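Local coordinates for protein trans-isoprenyl diphosphate synthase (PDB 3OYR) that probably makes octaprenyl diphosphate, the precursor of ubiquinone and menaquinone side chains, by adding five isopentenyl units in trans to farnesyl diphosphate, at residues 22-25 against 26-30; 66-69 against 70-73; 75-79 against 80-84; 220-223 against 224-228. All blocks are in the same frame, centred on the assembly; numbering follows the deposited sequence. Where two conformers were deposited one is given.

Contact 1 (22-25 against 26-30); sequences GSVD and RLVRL
V24 and D25 receive the first backbone bonds of helix 25-45. V28 N donates to V24 O at 3.0 Å, nearly straight at 168° and meeting the carbonyl almost head-on. One residue on, R29 N reaches D25 O at 3.1 Å. The apolar contact is slight: V28 CG2 sits 4.2 Å from V24 CB, the two valine side chains running aslant of each other. V28 CG2 lies anti to its carbonyl carbon, which swings this methyl back over the preceding turn, 3.4 Å from V24 O. Among the charged groups, R29 folds back through a bend at chi3 (68°), bringing NH1 to 3.7 Å from D25 O. The D25 carboxylate stays apart, its OD2 5.7 Å from R29 NH1, too far for a salt bridge, though the opposite charges may attract weakly. A water takes up the loop end: it donates to S23 O at 2.8 Å and accepts a weak bond from L27 N. Inward, V24 rests on L336 and F339, and L27 on L336. This is the loop-to-helix start of an N-terminal surface helix, laid over helices 68-79 and 328-342 of the all-helical isoprenoid synthase fold.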
loop_
_atom_site.group_PDB
_atom_site.type_symbol
_atom_site.label_atom_id
_atom_site.label_comp_id
_atom_site.label_asym_id
_atom_site.label_seq_id
_atom_site.Cartn_x
_atom_site.Cartn_y
_atom_site.Cartn_z
ATOM N N GLY B 22 -17.742 -29.095 4.342
ATOM C CA GLY B 22 -18.210 -27.717 4.375
ATOM C C GLY B 22 -18.521 -27.227 2.968
ATOM O O GLY B 22 -18.553 -28.018 2.017
ATOM N N SER B 23 -18.746 -25.921 2.853
ATOM C CA SER B 23 -19.042 -25.241 1.588
ATOM C C SER B 23 -19.075 -23.755 1.881
ATOM O O SER B 23 -19.072 -23.365 3.049
ATOM C CB SER B 23 -20.406 -25.678 1.034
ATOM O OG SER B 23 -21.390 -25.644 2.049
ATOM N N VAL B 24 -19.110 -22.919 0.842
ATOM C CA VAL B 24 -19.352 -21.485 1.055
ATOM C C VAL B 24 -20.809 -21.131 0.833
ATOM O O VAL B 24 -21.228 -20.016 1.158
ATOM C CB VAL B 24 -18.470 -20.563 0.161
ATOM C CG1 VAL B 24 -17.057 -20.615 0.615
ATOM C CG2 VAL B 24 -18.575 -20.926 -1.324
ATOM N N ASP B 25 -21.569 -22.091 0.300
ATOM C CA ASP B 25 -22.902 -21.847 -0.252
ATOM C C ASP B 25 -23.844 -21.130 0.694
ATOM O O ASP B 25 -24.495 -20.173 0.283
ATOM C CB ASP B 25 -23.566 -23.151 -0.748
ATOM C CG ASP B 25 -22.917 -23.717 -2.025
ATOM O OD1 ASP B 25 -21.876 -23.184 -2.498
ATOM O OD2 ASP B 25 -23.458 -24.721 -2.548
ATOM N N ARG B 26 -23.895 -21.566 1.949
ATOM C CA ARG B 26 -24.787 -20.962 2.946
ATOM C C ARG B 26 -24.361 -19.520 3.269
ATOM O O ARG B 26 -25.203 -18.613 3.354
ATOM C CB ARG B 26 -24.824 -21.824 4.215
ATOM C CG ARG B 26 -25.757 -21.323 5.317
ATOM C CD ARG B 26 -25.715 -22.268 6.502
ATOM N NE ARG B 26 -25.664 -23.658 6.065
ATOM C CZ ARG B 26 -26.725 -24.450 5.949
ATOM N NH1 ARG B 26 -26.578 -25.702 5.535
ATOM N NH2 ARG B 26 -27.932 -23.994 6.254
ATOM N N LEU B 27 -23.051 -19.316 3.446
ATOM C CA LEU B 27 -22.490 -17.985 3.672
ATOM C C LEU B 27 -22.884 -17.011 2.538
ATOM O O LEU B 27 -23.412 -15.948 2.799
ATOM C CB LEU B 27 -20.957 -18.042 3.831
ATOM C CG LEU B 27 -20.245 -16.737 4.213
ATOM C CD1 LEU B 27 -20.952 -15.975 5.343
ATOM C CD2 LEU B 27 -18.836 -17.027 4.615
ATOM N N VAL B 28 -22.640 -17.416 1.302
ATOM C CA VAL B 28 -22.879 -16.601 0.121
ATOM C C VAL B 28 -24.352 -16.206 0.007
ATOM O O VAL B 28 -24.685 -15.029 -0.236
ATOM C CB VAL B 28 -22.400 -17.365 -1.121
ATOM C CG1 VAL B 28 -22.913 -16.725 -2.422
ATOM C CG2 VAL B 28 -20.891 -17.432 -1.094
ATOM N N ARG B 29 -25.223 -17.181 0.251
ATOM C CA ARG B 29 -26.660 -16.974 0.210
ATOM C C ARG B 29 -27.156 -16.051 1.330
ATOM O O ARG B 29 -27.930 -15.131 1.078
ATOM C CB ARG B 29 -27.337 -18.329 0.312
ATOM C CG ARG B 29 -28.782 -18.366 -0.065
ATOM C CD ARG B 29 -29.190 -19.815 -0.236
ATOM N NE ARG B 29 -29.185 -20.554 1.031
ATOM C CZ ARG B 29 -28.443 -21.635 1.295
ATOM N NH1 ARG B 29 -27.622 -22.171 0.387
ATOM N NH2 ARG B 29 -28.539 -22.201 2.480
ATOM N N LEU B 30 -26.695 -16.275 2.558
ATOM C CA LEU B 30 -27.052 -15.388 3.668
ATOM C C LEU B 30 -26.555 -13.951 3.461
ATOM O O LEU B 30 -27.211 -12.994 3.884
ATOM C CB LEU B 30 -26.510 -15.933 4.989
ATOM C CG LEU B 30 -27.224 -17.154 5.579
ATOM C CD1 LEU B 30 -26.311 -17.752 6.633
ATOM C CD2 LEU B 30 -28.601 -16.773 6.171
HETATM O O HOH W 1 -20.784 -21.566 4.435
#

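Contact 2 (66-69 against 70-73); sequences KRLR and PLMT. With DMA (dimethylallyl diphosphate), chain D.
R67 O accepts a bond from L71 N at 3.0 Å, with R67 in the N-cap position of helix 68-79; residues 66-70 belong to the GGKRxRP signature of trans-prenyltransferases. P70, which has no N-H to offer, fits the first helical turn, where amides need no acceptor behind them; its CG packs 3.3 Å from R67 O. R69 can be followed outward. Its CB lies 3.4 Å from P70 CD, and CG stands anti to the carbonyl carbon (chi1 -70°). From CG to NE the chain runs extended, past H98, L195 and F196, and NH1 ends on O1A of dimethylallyl diphosphate at 2.8 Å. That bond is almost straight (175°), and O1A lies in the guanidinium plane at its edge. An alanine at R69 is likely to leave O1A without this charged donor and open a gap between F196 and F228. K66 holds the same diphosphate twice over, through its backbone and its ammonium group, in the site that takes isopentenyl diphosphate in relatives. Two bends, at chi3 and chi4, curl its chain round the terminal phosphate: N meets O3B at 2.9 Å, while NZ meets O3B at 2.9 Å and O2A at 3.0 Å.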
loop_
_atom_site.group_PDB
_atom_site.type_symbol
_atom_site.label_atom_id
_atom_site.label_comp_id
_atom_site.label_asym_id
_atom_site.label_seq_id
_atom_site.Cartn_x
_atom_site.Cartn_y
_atom_site.Cartn_z
ATOM N N LYS B 66 -13.003 -15.438 -4.488
ATOM C CA LYS B 66 -14.047 -16.025 -3.650
ATOM C C LYS B 66 -14.700 -15.030 -2.709
ATOM O O LYS B 66 -15.736 -15.334 -2.131
ATOM C CB LYS B 66 -13.496 -17.219 -2.865
ATOM C CG LYS B 66 -12.978 -18.351 -3.737
ATOM C CD LYS B 66 -12.322 -19.449 -2.873
ATOM C CE LYS B 66 -11.042 -18.957 -2.148
ATOM N NZ LYS B 66 -9.936 -18.739 -3.148
ATOM N N ARG B 67 -14.089 -13.852 -2.545
ATOM C CA ARG B 67 -14.631 -12.793 -1.695
ATOM C C ARG B 67 -14.827 -13.219 -0.247
ATOM O O ARG B 67 -15.691 -12.682 0.447
ATOM C CB ARG B 67 -15.928 -12.228 -2.287
ATOM C CG ARG B 67 -15.738 -11.702 -3.716
ATOM C CD ARG B 67 -14.979 -10.361 -3.699
ATOM N NE ARG B 67 -15.042 -9.716 -5.001
ATOM C CZ ARG B 67 -14.214 -9.982 -6.007
ATOM N NH1 ARG B 67 -13.229 -10.860 -5.851
ATOM N NH2 ARG B 67 -14.373 -9.364 -7.169
ATOM N N LEU B 68 -14.002 -14.165 0.215
ATOM C CA LEU B 68 -14.124 -14.708 1.582
ATOM C C LEU B 68 -13.899 -13.647 2.632
ATOM O O LEU B 68 -14.594 -13.610 3.657
ATOM C CB LEU B 68 -13.162 -15.881 1.818
ATOM C CG LEU B 68 -13.320 -17.113 0.922
ATOM C CD1 LEU B 68 -12.460 -18.252 1.421
ATOM C CD2 LEU B 68 -14.782 -17.574 0.826
ATOM N N ARG B 69 -12.954 -12.754 2.358
ATOM C CA ARG B 69 -12.663 -11.700 3.310
ATOM C C ARG B 69 -13.813 -10.720 3.559
ATOM O O ARG B 69 -14.205 -10.577 4.734
ATOM C CB ARG B 69 -11.325 -11.041 3.021
ATOM C CG ARG B 69 -10.153 -11.945 3.318
ATOM C CD ARG B 69 -9.025 -11.540 2.421
ATOM N NE ARG B 69 -7.928 -12.492 2.408
ATOM C CZ ARG B 69 -7.837 -13.511 1.568
ATOM N NH1 ARG B 69 -8.807 -13.747 0.675
ATOM N NH2 ARG B 69 -6.787 -14.303 1.640
ATOM N N PRO B 70 -14.399 -10.092 2.484
ATOM C CA PRO B 70 -15.611 -9.276 2.750
ATOM C C PRO B 70 -16.794 -10.071 3.289
ATOM O O PRO B 70 -17.563 -9.527 4.098
ATOM C CB PRO B 70 -15.966 -8.644 1.376
ATOM C CG PRO B 70 -15.147 -9.390 0.357
ATOM C CD PRO B 70 -13.926 -9.899 1.096
ATOM N N LEU B 71 -16.954 -11.323 2.836
ATOM C CA LEU B 71 -17.965 -12.233 3.359
ATOM C C LEU B 71 -17.848 -12.404 4.865
ATOM O O LEU B 71 -18.858 -12.410 5.583
ATOM C CB LEU B 71 -17.904 -13.622 2.689
ATOM C CG LEU B 71 -18.532 -13.731 1.302
ATOM C CD1 LEU B 71 -18.278 -15.120 0.674
ATOM C CD2 LEU B 71 -19.991 -13.402 1.342
ATOM N N MET B 72 -16.614 -12.549 5.337
ATOM C CA MET B 72 -16.390 -12.705 6.773
ATOM C C MET B 72 -16.713 -11.434 7.552
ATOM O O MET B 72 -17.281 -11.521 8.632
ATOM C CB MET B 72 -14.987 -13.238 7.063
ATOM C CG MET B 72 -14.922 -14.734 6.853
ATOM S SD MET B 72 -13.254 -15.351 6.637
ATOM C CE MET B 72 -12.601 -14.875 8.254
ATOM N N THR B 73 -16.386 -10.269 6.992
ATOM C CA THR B 73 -16.790 -9.004 7.587
ATOM C C THR B 73 -18.313 -8.961 7.686
ATOM O O THR B 73 -18.861 -8.633 8.750
ATOM C CB THR B 73 -16.302 -7.794 6.754
ATOM O OG1 THR B 73 -14.880 -7.835 6.634
ATOM C CG2 THR B 73 -16.737 -6.454 7.405
HETATM C C1 DMA D . -4.963 -15.543 -2.373
HETATM O O1 DMA D . -6.237 -15.429 -1.725
HETATM C C2 DMA D . -4.180 -15.039 -1.213
HETATM C C3 DMA D . -3.637 -15.859 -0.309
HETATM C C4 DMA D . -3.649 -17.358 -0.452
HETATM C C5 DMA D . -2.966 -15.215 0.864
HETATM P PA DMA D . -7.589 -16.193 -2.127
HETATM O O1A DMA D . -8.710 -15.851 -1.166
HETATM O O2A DMA D . -7.275 -17.656 -2.280
HETATM O O3A DMA D . -7.783 -15.491 -3.575
HETATM P PB DMA D . -9.144 -14.993 -4.311
HETATM O O1B DMA D . -9.484 -13.648 -3.700
HETATM O O2B DMA D . -8.559 -14.890 -5.703
HETATM O O3B DMA D . -10.221 -16.028 -4.125
#

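Contact 3 (75-79 against 80-84); sequences AAARL and AGADN
The guanidinium of R78 leans over the loop that follows its helix, with A82 O at a slant to it, 3.7 Å from NH1. A water lies in the guanidinium plane at its edge, accepting from NH1 at 2.8 Å. The same water appears to donate to A82 O, although that distance is so short that its exact place is doubtful. R78 comes to the loop through a bend at chi2 (-61°), which turns a chain whose CB points away back toward A82. Its NH2 forms a salt bridge with D34 of helix 25-45, so the charge is shared between a carboxylate and the hydrated loop.

The backbone below makes a Schellman motif. A80 N still gives the regular helical bond to A76 O at 2.9 Å. G81 then leaves the helix with positive phi (77°), a conformation that favours glycine, and its N makes a weak bond to R78 O. The next amide closes the motif: A82 N donates to A77 O at 2.9 Å, a less straight bond than the helical one (142°). The apolar pair expected across such a cap is present, with A77 CB 4.3 Å from A82 CB, and A82 CB also lies 3.4 Å from A77 O. Helix 68-79 thus ends cleanly before the chain turns toward helix 87-109. F87 of that helix covers A77, R78 and A82, W329 of helix 328-342 meets A75, R78 and L79, and A80 and A82 rest on A207 in the loop after helix 181-206.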
loop_
_atom_site.group_PDB
_atom_site.type_symbol
_atom_site.label_atom_id
_atom_site.label_comp_id
_atom_site.label_asym_id
_atom_site.label_seq_id
_atom_site.Cartn_x
_atom_site.Cartn_y
_atom_site.Cartn_z
ATOM N N ALA B 75 -20.521 -11.572 7.561
ATOM C CA ALA B 75 -20.910 -12.595 8.561
ATOM C C ALA B 75 -20.698 -12.172 10.021
ATOM O O ALA B 75 -21.583 -12.382 10.878
ATOM C CB ALA B 75 -20.198 -13.923 8.285
ATOM N N ALA B 76 -19.549 -11.549 10.295
ATOM C CA ALA B 76 -19.216 -11.137 11.653
ATOM C C ALA B 76 -20.132 -10.035 12.128
ATOM O O ALA B 76 -20.542 -10.034 13.287
ATOM C CB ALA B 76 -17.775 -10.674 11.742
ATOM N N ALA B 77 -20.451 -9.100 11.233
ATOM C CA ALA B 77 -21.342 -7.990 11.587
ATOM C C ALA B 77 -22.770 -8.455 11.911
ATOM O O ALA B 77 -23.380 -8.012 12.904
ATOM C CB ALA B 77 -21.340 -6.927 10.480
ATOM N N ARG B 78 -23.298 -9.345 11.077
ATOM C CA ARG B 78 -24.634 -9.913 11.295
ATOM C C ARG B 78 -24.705 -10.861 12.498
ATOM O O ARG B 78 -25.699 -10.853 13.230
ATOM C CB ARG B 78 -25.123 -10.631 10.034
ATOM C CG ARG B 78 -25.348 -9.711 8.813
ATOM C CD ARG B 78 -26.406 -8.662 9.102
ATOM N NE ARG B 78 -26.630 -7.721 7.998
ATOM C CZ ARG B 78 -27.304 -6.576 8.122
ATOM N NH1 ARG B 78 -27.813 -6.231 9.294
ATOM N NH2 ARG B 78 -27.467 -5.771 7.080
ATOM N N LEU B 79 -23.657 -11.664 12.706
ATOM C CA LEU B 79 -23.577 -12.539 13.890
ATOM C C LEU B 79 -23.529 -11.697 15.158
ATOM O O LEU B 79 -24.236 -11.992 16.126
ATOM C CB LEU B 79 -22.383 -13.510 13.819
ATOM C CG LEU B 79 -22.285 -14.677 14.827
ATOM C CD1 LEU B 79 -23.578 -15.499 14.917
ATOM C CD2 LEU B 79 -21.102 -15.598 14.513
ATOM N N ALA B 80 -22.742 -10.617 15.132
ATOM C CA ALA B 80 -22.706 -9.683 16.257
ATOM C C ALA B 80 -23.967 -8.809 16.386
ATOM O O ALA B 80 -24.120 -8.088 17.365
ATOM C CB ALA B 80 -21.440 -8.829 16.225
ATOM N N GLY B 81 -24.873 -8.889 15.412
ATOM C CA GLY B 81 -26.156 -8.191 15.480
ATOM C C GLY B 81 -26.059 -6.706 15.176
ATOM O O GLY B 81 -26.464 -5.882 15.989
ATOM N N ALA B 82 -25.518 -6.358 14.009
ATOM C CA ALA B 82 -25.450 -4.958 13.564
ATOM C C ALA B 82 -26.842 -4.396 13.242
ATOM O O ALA B 82 -27.721 -5.128 12.792
ATOM C CB ALA B 82 -24.530 -4.829 12.358
ATOM N N ASP B 83 -27.055 -3.109 13.481
ATOM C CA ASP B 83 -28.383 -2.533 13.212
ATOM C C ASP B 83 -28.414 -1.636 11.976
ATOM O O ASP B 83 -29.482 -1.230 11.526
ATOM C CB ASP B 83 -28.973 -1.833 14.451
ATOM C CG ASP B 83 -28.060 -0.758 15.027
ATOM O OD1 ASP B 83 -27.097 -0.331 14.359
ATOM O OD2 ASP B 83 -28.319 -0.332 16.170
ATOM N N ASN B 84 -27.237 -1.330 11.443
ATOM C CA ASN B 84 -27.123 -0.662 10.155
ATOM C C ASN B 84 -26.135 -1.392 9.249
ATOM O O ASN B 84 -25.474 -2.341 9.676
ATOM C CB ASN B 84 -26.694 0.787 10.345
ATOM C CG ASN B 84 -25.365 0.905 11.048
ATOM O OD1 ASN B 84 -24.313 0.513 10.526
ATOM N ND2 ASN B 84 -25.401 1.456 12.242
HETATM O O HOH W 2 -27.960 -7.348 11.817
#

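Contact 4 (220-223 against 224-228); sequences YGLN and LGLAF. With DMA (dimethylallyl diphosphate), chain D.
Four successive helical bonds join the turns of helix 211-238: L224 N to Y220 O and G225 N to G221 O, both at 2.8 Å, then L226 N to L222 O and, almost straight at 176°, A227 N to N223 O. Y220 and L224 lie side by side, both with CG anti to the backbone N, and run the same way toward helix 328-342. L224 CB sits over one face of the tyrosine ring, and CD1 reaches its far end, 3.8 Å from CZ and 3.3 Å from OH. The phenol oxygen is itself hydrogen-bonded to L333 O, which holds the far end of the ring beside the leucine. On another flank, L226 CG packs 3.5 Å from L222 O, next to A193 of helix 181-206. F228 points on to the diphosphate. O2A of dimethylallyl diphosphate lies near the ring plane at its edge, 3.3 Å from CZ, an approach that probably favours the slightly positive C-H rim over the ring face; O1A is 3.4 Å from CZ but off the plane. R343 makes a cation-pi contact with the ring, and F196 meets it as well. A serine at F228 would probably deprive R343 of its aromatic partner and leave a gap beside L68 and R69. F228 and Q229 lead into the second aspartate-rich motif, which opens with the calcium ligand D232, as in other trans-prenyltransferases.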
loop_
_atom_site.group_PDB
_atom_site.type_symbol
_atom_site.label_atom_id
_atom_site.label_comp_id
_atom_site.label_asym_id
_atom_site.label_seq_id
_atom_site.Cartn_x
_atom_site.Cartn_y
_atom_site.Cartn_z
ATOM N N TYR B 220 -11.869 -16.573 15.553
ATOM C CA TYR B 220 -12.409 -17.375 14.458
ATOM C C TYR B 220 -11.622 -17.098 13.178
ATOM O O TYR B 220 -11.145 -18.017 12.536
ATOM C CB TYR B 220 -13.938 -17.136 14.238
ATOM C CG TYR B 220 -14.421 -17.716 12.933
ATOM C CD1 TYR B 220 -14.727 -19.071 12.827
ATOM C CD2 TYR B 220 -14.521 -16.929 11.779
ATOM C CE1 TYR B 220 -15.137 -19.633 11.624
ATOM C CE2 TYR B 220 -14.922 -17.498 10.571
ATOM C CZ TYR B 220 -15.241 -18.837 10.508
ATOM O OH TYR B 220 -15.622 -19.384 9.311
ATOM N N GLY B 221 -11.487 -15.818 12.832
ATOM C CA GLY B 221 -10.818 -15.426 11.597
ATOM C C GLY B 221 -9.333 -15.789 11.577
ATOM O O GLY B 221 -8.843 -16.260 10.555
ATOM N N LEU B 222 -8.626 -15.593 12.701
ATOM C CA LEU B 222 -7.193 -15.909 12.766
ATOM C C LEU B 222 -6.968 -17.401 12.503
ATOM O O LEU B 222 -6.165 -17.794 11.624
ATOM C CB LEU B 222 -6.619 -15.499 14.127
ATOM C CG LEU B 222 -5.117 -15.242 14.276
ATOM C CD1 LEU B 222 -4.321 -16.538 14.398
ATOM C CD2 LEU B 222 -4.581 -14.394 13.142
ATOM N N ASN B 223 -7.682 -18.234 13.248
ATOM C CA ASN B 223 -7.606 -19.671 13.030
ATOM C C ASN B 223 -8.082 -20.108 11.645
ATOM O O ASN B 223 -7.459 -20.992 11.035
ATOM C CB ASN B 223 -8.297 -20.446 14.154
ATOM C CG ASN B 223 -7.563 -20.320 15.459
ATOM O OD1 ASN B 223 -6.480 -20.877 15.637
ATOM N ND2 ASN B 223 -8.142 -19.573 16.383
ATOM N N LEU B 224 -9.147 -19.477 11.133
ATOM C CA LEU B 224 -9.592 -19.774 9.758
ATOM C C LEU B 224 -8.479 -19.479 8.756
ATOM O O LEU B 224 -8.225 -20.276 7.856
ATOM C CB LEU B 224 -10.859 -19.009 9.375
ATOM C CG LEU B 224 -11.349 -19.451 7.993
ATOM C CD1 LEU B 224 -12.620 -20.197 8.080
ATOM C CD2 LEU B 224 -11.494 -18.308 7.065
ATOM N N GLY B 225 -7.790 -18.357 8.950
ATOM C CA GLY B 225 -6.726 -17.957 8.039
ATOM C C GLY B 225 -5.506 -18.854 8.053
ATOM O O GLY B 225 -4.916 -19.100 7.001
ATOM N N LEU B 226 -5.119 -19.340 9.227
ATOM C CA LEU B 226 -4.041 -20.343 9.316
ATOM C C LEU B 226 -4.386 -21.622 8.529
ATOM O O LEU B 226 -3.610 -22.054 7.652
ATOM C CB LEU B 226 -3.704 -20.643 10.783
ATOM C CG LEU B 226 -3.109 -19.441 11.540
ATOM C CD1 LEU B 226 -3.026 -19.702 13.023
ATOM C CD2 LEU B 226 -1.733 -19.113 11.008
ATOM N N ALA B 227 -5.575 -22.172 8.789
ATOM C CA ALA B 227 -6.102 -23.324 8.032
ATOM C C ALA B 227 -6.071 -23.025 6.544
ATOM O O ALA B 227 -5.556 -23.835 5.745
ATOM C CB ALA B 227 -7.556 -23.654 8.486
ATOM N N PHE B 228 -6.580 -21.839 6.194
ATOM C CA PHE B 228 -6.691 -21.388 4.812
ATOM C C PHE B 228 -5.339 -21.416 4.118
ATOM O O PHE B 228 -5.211 -21.974 3.023
ATOM C CB PHE B 228 -7.299 -19.965 4.751
ATOM C CG PHE B 228 -7.624 -19.500 3.354
ATOM C CD1 PHE B 228 -8.845 -19.840 2.762
ATOM C CD2 PHE B 228 -6.709 -18.726 2.621
ATOM C CE1 PHE B 228 -9.141 -19.424 1.448
ATOM C CE2 PHE B 228 -7.009 -18.289 1.307
ATOM C CZ PHE B 228 -8.216 -18.644 0.721
HETATM C C1 DMA D . -4.963 -15.543 -2.373
HETATM O O1 DMA D . -6.237 -15.429 -1.725
HETATM C C2 DMA D . -4.180 -15.039 -1.213
HETATM C C3 DMA D . -3.637 -15.859 -0.309
HETATM C C4 DMA D . -3.649 -17.358 -0.452
HETATM C C5 DMA D . -2.966 -15.215 0.864
HETATM P PA DMA D . -7.589 -16.193 -2.127
HETATM O O1A DMA D . -8.710 -15.851 -1.166
HETATM O O2A DMA D . -7.275 -17.656 -2.280
HETATM O O3A DMA D . -7.783 -15.491 -3.575
HETATM P PB DMA D . -9.144 -14.993 -4.311
HETATM O O1B DMA D . -9.484 -13.648 -3.700
HETATM O O2B DMA D . -8.559 -14.890 -5.703
HETATM O O3B DMA D . -10.221 -16.028 -4.125
#

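How the contacts relate
Contacts 2 and 4 are buried and share a dimethylallyl diphosphate: the 66-73 turn supplies cationic donors, while 220-228 brings an aromatic edge. They also touch directly, L68 CD1 lying 3.5 Å from F228 CE1. Contacts 2 and 3 lie at the two ends of helix 68-79, the start facing the diphosphate, the end capped by a glycine turn in a partly buried place away from the sites. Contact 1 is at the surface, yet its inner residues rest on that same helix, with V24 CG1 3.8 Å from L68 CD2 and L27 CD1 3.7 Å from A75 CB. Charged side chains accordingly grip the diphosphate at the centre, while in contacts 1 and 3 they pair with carboxylates of neighbouring helices.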